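Local coordinates for alpha-glucosidase (Bacteroides thetaiotaomicron, PDB 5XFM), which probably cleaves both beta-L-arabinopyranosides and alpha-galactosides as a bifunctional, calcium-containing glycoside hydrolase of family 97, at residues 208-213 with 260-265; 217-222 with 234-239. The protein carries 1 engineered substitution. All blocks are in the same frame, centred on the assembly; numbering follows the deposited sequence.

Contact 1: residues 208-213 with 260-265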
loop_
_atom_site.group_PDB
_atom_site.type_symbol
_atom_site.label_atom_id
_atom_site.label_comp_id
_atom_site.label_asym_id
_atom_site.label_seq_id
_atom_site.Cartn_x
_atom_site.Cartn_y
_atom_site.Cartn_z
ATOM N N LEU A 208 2.927 10.379 9.355
ATOM C CA LEU A 208 2.568 9.027 8.937
ATOM C C LEU A 208 3.604 8.008 9.410
ATOM O O LEU A 208 4.774 8.076 9.027
ATOM C CB LEU A 208 2.442 8.952 7.421
ATOM C CG LEU A 208 2.000 7.603 6.848
ATOM C CD1 LEU A 208 0.504 7.337 7.069
ATOM C CD2 LEU A 208 2.376 7.498 5.377
ATOM N N VAL A 209 3.169 7.070 10.241
ATOM C CA VAL A 209 4.043 6.030 10.783
ATOM C C VAL A 209 3.894 4.727 10.000
ATOM O O VAL A 209 2.781 4.244 9.801
ATOM C CB VAL A 209 3.733 5.773 12.274
ATOM C CG1 VAL A 209 4.482 4.565 12.793
ATOM C CG2 VAL A 209 4.051 7.018 13.102
ATOM N N SER A 210 5.006 4.163 9.538
ATOM C CA SER A 210 4.940 2.873 8.856
ATOM C C SER A 210 6.231 2.084 9.030
ATOM O O SER A 210 7.033 2.383 9.906
ATOM C CB SER A 210 4.636 3.064 7.370
ATOM O OG SER A 210 4.114 1.871 6.808
ATOM N N GLU A 211 6.419 1.061 8.208
ATOM C CA GLU A 211 7.676 0.323 8.215
ATOM C C GLU A 211 7.957 -0.220 6.820
ATOM O O GLU A 211 7.029 -0.498 6.050
ATOM C CB GLU A 211 7.640 -0.818 9.238
ATOM C CG GLU A 211 6.876 -2.042 8.768
ATOM C CD GLU A 211 6.904 -3.184 9.763
ATOM O OE1 GLU A 211 7.859 -3.259 10.562
ATOM O OE2 GLU A 211 5.958 -4.006 9.739
ATOM N N THR A 212 9.235 -0.377 6.495
ATOM C CA THR A 212 9.602 -0.922 5.194
ATOM C C THR A 212 10.828 -1.824 5.275
ATOM O O THR A 212 11.576 -1.797 6.260
ATOM C CB THR A 212 9.870 0.202 4.180
ATOM O OG1 THR A 212 10.038 -0.360 2.873
ATOM C CG2 THR A 212 11.120 0.981 4.568
ATOM N N GLY A 213 11.042 -2.608 4.220
ATOM C CA GLY A 213 12.170 -3.513 4.164
ATOM C C GLY A 213 11.940 -4.752 4.999
ATOM O O GLY A 213 12.884 -5.355 5.505
ATOM N N TRP A 260 13.120 -1.107 8.634
ATOM C CA TRP A 260 13.105 0.329 8.854
ATOM C C TRP A 260 11.754 0.780 9.420
ATOM O O TRP A 260 10.704 0.418 8.895
ATOM C CB TRP A 260 13.405 1.070 7.553
ATOM C CG TRP A 260 14.769 0.769 6.993
ATOM C CD1 TRP A 260 15.093 -0.238 6.123
ATOM C CD2 TRP A 260 15.990 1.470 7.267
ATOM N NE1 TRP A 260 16.438 -0.206 5.841
ATOM C CE2 TRP A 260 17.012 0.835 6.525
ATOM C CE3 TRP A 260 16.321 2.575 8.058
ATOM C CZ2 TRP A 260 18.337 1.267 6.556
ATOM C CZ3 TRP A 260 17.642 3.002 8.087
ATOM C CH2 TRP A 260 18.632 2.346 7.342
ATOM N N ARG A 261 11.793 1.545 10.504
ATOM C CA ARG A 261 10.625 2.245 11.029
ATOM C C ARG A 261 10.572 3.604 10.335
ATOM O O ARG A 261 11.583 4.309 10.300
ATOM C CB ARG A 261 10.763 2.443 12.530
ATOM C CG ARG A 261 11.215 1.209 13.289
ATOM C CD ARG A 261 10.199 0.130 13.232
ATOM N NE ARG A 261 10.667 -1.154 13.750
ATOM C CZ ARG A 261 10.382 -2.317 13.167
ATOM N NH1 ARG A 261 9.679 -2.344 12.040
ATOM N NH2 ARG A 261 10.827 -3.448 13.686
ATOM N N THR A 262 9.419 3.994 9.807
ATOM C CA THR A 262 9.363 5.214 9.006
ATOM C C THR A 262 8.395 6.261 9.548
ATOM O O THR A 262 7.266 5.956 9.947
ATOM C CB THR A 262 8.979 4.905 7.545
ATOM O OG1 THR A 262 7.606 4.499 7.482
ATOM C CG2 THR A 262 9.867 3.787 6.980
ATOM N N ILE A 263 8.853 7.509 9.536
ATOM C CA ILE A 263 8.066 8.647 9.977
ATOM C C ILE A 263 8.046 9.734 8.904
ATOM O O ILE A 263 9.054 10.392 8.662
ATOM C CB ILE A 263 8.626 9.252 11.272
ATOM C CG1 ILE A 263 8.914 8.160 12.303
ATOM C CG2 ILE A 263 7.679 10.308 11.826
ATOM C CD1 ILE A 263 9.668 8.665 13.524
ATOM N N THR A 264 6.909 9.905 8.243
ATOM C CA THR A 264 6.773 10.951 7.240
ATOM C C THR A 264 6.102 12.150 7.889
ATOM O O THR A 264 4.962 12.067 8.321
ATOM C CB THR A 264 5.945 10.470 6.035
ATOM O OG1 THR A 264 6.585 9.336 5.443
ATOM C CG2 THR A 264 5.798 11.575 4.997
ATOM N N VAL A 265 6.803 13.265 7.981
ATOM C CA VAL A 265 6.303 14.377 8.783
ATOM C C VAL A 265 6.322 15.665 7.965
ATOM O O VAL A 265 7.227 15.881 7.163
ATOM C CB VAL A 265 7.111 14.517 10.094
ATOM C CG1 VAL A 265 8.577 14.264 9.839
ATOM C CG2 VAL A 265 6.882 15.882 10.759
HETATM O O HOH W 1 6.317 6.956 6.851
#

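Contact 2: residues 217-222 with 234-239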
loop_
_atom_site.group_PDB
_atom_site.type_symbol
_atom_site.label_atom_id
_atom_site.label_comp_id
_atom_site.label_asym_id
_atom_site.label_seq_id
_atom_site.Cartn_x
_atom_site.Cartn_y
_atom_site.Cartn_z
ATOM N N ARG A 217 13.587 -12.142 6.758
ATOM C CA ARG A 217 14.440 -12.039 7.942
ATOM C C ARG A 217 13.743 -11.426 9.163
ATOM O O ARG A 217 14.364 -11.242 10.202
ATOM C CB ARG A 217 15.706 -11.243 7.606
ATOM C CG ARG A 217 16.749 -12.073 6.858
ATOM C CD ARG A 217 17.802 -11.221 6.171
ATOM N NE ARG A 217 17.237 -10.405 5.099
ATOM C CZ ARG A 217 17.832 -9.335 4.577
ATOM N NH1 ARG A 217 19.018 -8.941 5.032
ATOM N NH2 ARG A 217 17.240 -8.655 3.603
ATOM N N TYR A 218 12.451 -11.135 9.057
ATOM C CA TYR A 218 11.737 -10.562 10.191
ATOM C C TYR A 218 10.248 -10.863 10.096
ATOM O O TYR A 218 9.793 -11.529 9.168
ATOM C CB TYR A 218 11.961 -9.051 10.251
ATOM C CG TYR A 218 12.136 -8.450 11.638
ATOM C CD1 TYR A 218 13.350 -8.550 12.311
ATOM C CD2 TYR A 218 11.112 -7.729 12.242
ATOM C CE1 TYR A 218 13.538 -7.979 13.556
ATOM C CE2 TYR A 218 11.287 -7.148 13.498
ATOM C CZ TYR A 218 12.505 -7.277 14.150
ATOM O OH TYR A 218 12.693 -6.707 15.392
ATOM N N CYS A 219 9.496 -10.356 11.063
ATOM C CA CYS A 219 8.046 -10.434 11.027
ATOM C C CYS A 219 7.501 -9.089 10.565
ATOM O O CYS A 219 8.211 -8.085 10.604
ATOM C CB CYS A 219 7.495 -10.788 12.410
ATOM S SG CYS A 219 7.939 -9.574 13.682
ATOM N N GLY A 220 6.250 -9.069 10.120
ATOM C CA GLY A 220 5.567 -7.813 9.865
ATOM C C GLY A 220 5.124 -7.254 11.204
ATOM O O GLY A 220 4.729 -8.012 12.085
ATOM N N SER A 221 5.204 -5.940 11.379
ATOM C CA SER A 221 4.801 -5.350 12.650
ATOM C C SER A 221 3.609 -4.415 12.484
ATOM O O SER A 221 3.181 -4.126 11.364
ATOM C CB SER A 221 5.972 -4.605 13.295
ATOM O OG SER A 221 6.916 -5.516 13.829
ATOM N N ARG A 222 3.086 -3.946 13.610
ATOM C CA ARG A 222 1.926 -3.061 13.617
ATOM C C ARG A 222 2.013 -2.136 14.830
ATOM O O ARG A 222 2.984 -2.200 15.587
ATOM C CB ARG A 222 0.633 -3.863 13.666
ATOM C CG ARG A 222 0.380 -4.454 15.029
ATOM C CD ARG A 222 -0.835 -5.326 15.064
ATOM N NE ARG A 222 -1.040 -5.833 16.411
ATOM C CZ ARG A 222 -0.466 -6.928 16.882
ATOM N NH1 ARG A 222 0.351 -7.622 16.107
ATOM N NH2 ARG A 222 -0.698 -7.317 18.127
ATOM N N VAL A 234 5.520 -0.450 18.801
ATOM C CA VAL A 234 5.655 -1.460 17.767
ATOM C C VAL A 234 5.331 -2.831 18.351
ATOM O O VAL A 234 5.969 -3.274 19.308
ATOM C CB VAL A 234 7.071 -1.473 17.175
ATOM C CG1 VAL A 234 7.241 -2.674 16.226
ATOM C CG2 VAL A 234 7.350 -0.159 16.455
ATOM N N ALA A 235 4.317 -3.484 17.797
ATOM C CA ALA A 235 3.899 -4.789 18.282
ATOM C C ALA A 235 4.176 -5.867 17.243
ATOM O O ALA A 235 4.019 -5.633 16.042
ATOM C CB ALA A 235 2.415 -4.772 18.648
ATOM N N PHE A 236 4.569 -7.050 17.711
ATOM C CA PHE A 236 4.818 -8.187 16.833
ATOM C C PHE A 236 3.498 -8.934 16.600
ATOM O O PHE A 236 2.521 -8.684 17.310
ATOM C CB PHE A 236 5.879 -9.107 17.448
ATOM C CG PHE A 236 7.268 -8.539 17.418
ATOM C CD1 PHE A 236 7.566 -7.432 16.635
ATOM C CD2 PHE A 236 8.274 -9.094 18.199
ATOM C CE1 PHE A 236 8.841 -6.899 16.619
ATOM C CE2 PHE A 236 9.552 -8.565 18.186
ATOM C CZ PHE A 236 9.835 -7.466 17.394
ATOM N N PRO A 237 3.455 -9.845 15.604
ATOM C CA PRO A 237 2.191 -10.541 15.322
ATOM C C PRO A 237 1.646 -11.341 16.504
ATOM O O PRO A 237 2.394 -11.719 17.407
ATOM C CB PRO A 237 2.548 -11.474 14.151
ATOM C CG PRO A 237 4.047 -11.482 14.071
ATOM C CD PRO A 237 4.493 -10.167 14.609
ATOM N N MET A 238 0.336 -11.576 16.496
ATOM C CA MET A 238 -0.315 -12.356 17.538
ATOM C C MET A 238 -0.049 -13.851 17.363
ATOM O O MET A 238 0.043 -14.340 16.244
ATOM C CB MET A 238 -1.816 -12.071 17.538
ATOM C CG MET A 238 -2.134 -10.593 17.699
ATOM S SD MET A 238 -3.824 -10.188 17.246
ATOM C CE MET A 238 -3.808 -10.566 15.498
ATOM N N ALA A 239 0.071 -14.562 18.479
ATOM C CA ALA A 239 0.370 -15.980 18.468
ATOM C C ALA A 239 -0.705 -16.791 17.746
ATOM O O ALA A 239 -0.417 -17.816 17.132
ATOM C CB ALA A 239 0.539 -16.485 19.900
#

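Contact 1: residues 208-213 with 260-265
L208, S210 and T212 form antiparallel hydrogen-bonded pairs with T264, T262 and W260, joining two adjacent strands in the middle of one nine-stranded antiparallel sheet of the galactose mutarotase-like beta domain. V209 and I263, then E211 and R261, are the non-hydrogen-bonded pairs between them, with their side chains on the other face of the sheet. There V209 and I263 pack against F146 of strand 136-147. E211 leaves the strand with CG between the backbone N and the carbonyl carbon (chi1 78°), its CB 3.3 Å from W260 O. The chain then runs extended beside that of R261, the two pointing the same way. E211 CD lies 3.7 Å from R261 NH1, and OE1 meets NH1 at the guanidinium edge in a salt bridge, modelled at 2.5 Å, shorter than usual and doubtful in its exact length. Carboxylate and guanidinium planes are 43° apart, and the hydrogen bond within the pair is weak. OE2 turns to a second arginine, R439, while R261 NH2 pairs with E142. On the opposite face T212 CG2 touches W260 CB and lies 3.9 Å from T262 CG2, while T212 OG1 bonds to P278 O. Farther along, T264 OG1 holds D121 OD2, and one water 2.8 Å from T262 OG1 donates to both L208 O and T264 OG1.

Contact 2: residues 217-222 with 234-239
R222 and C219 each place the first side-chain atom beyond CB between the backbone N and the carbonyl carbon (chi1 74° and 60°), which sends the guanidinium of R222 along the 235-238 backbone and SG of C219 over the ring of F236. From CG to NE the R222 chain is extended. One face of the R222 guanidinium is covered at its centre by A235 CB, 4.0 Å above the plane, and P237 CA lies at the edge. R222 NH1 reaches F236 O at 2.7 Å in a weak, bent hydrogen bond, NE is taken by H191 O, and NH2 packs 3.6 Å from CG of M238, whose side chain crosses that of R222 nearly perpendicularly. The backbones join where strand 222-223 pairs with strand 231-235 in the second antiparallel sheet of the beta domain: R222 and A235 form an antiparallel hydrogen-bonded pair, with A235 N to R222 O almost straight at 2.9 Å. A leucine at R222 would probably leave F236 O and H191 O without these donors and A235 CB without its flat cover. On the other side of S221 the F236 ring meets C219, S221 and Y218. C219 SG sits over the face of the F236 ring, 4.1 Å from the centroid, a sulfur-aromatic contact, and also touches P237 CD. S221 OG comes to the ring edge, 3.5 Å from F236 CD1. Y218 approaches F236 with ring planes 84° apart, its OH 3.6 Å from F236 CZ and hydrogen-bonded to E142 OE2.

How the contacts relate
The chain between the two strands of contact 1 contains both segments of contact 2, and the centres of the two contacts lie about 15 Å apart. They meet at the E211 end of contact 1: E211 OE2 accepts a probable 2.6 Å hydrogen bond from S221 N, and R261 NH2 packs 3.7 Å from Y218 CE2. Two outside residues, E142 and R439, are shared by both contacts. R439, in the TIM-barrel part of the chain, also gives NH2 to S221 O, tying both contacts to the barrel domain. The calcium is bound by E174, E452 and E458, so neither contact supplies one of these ligands.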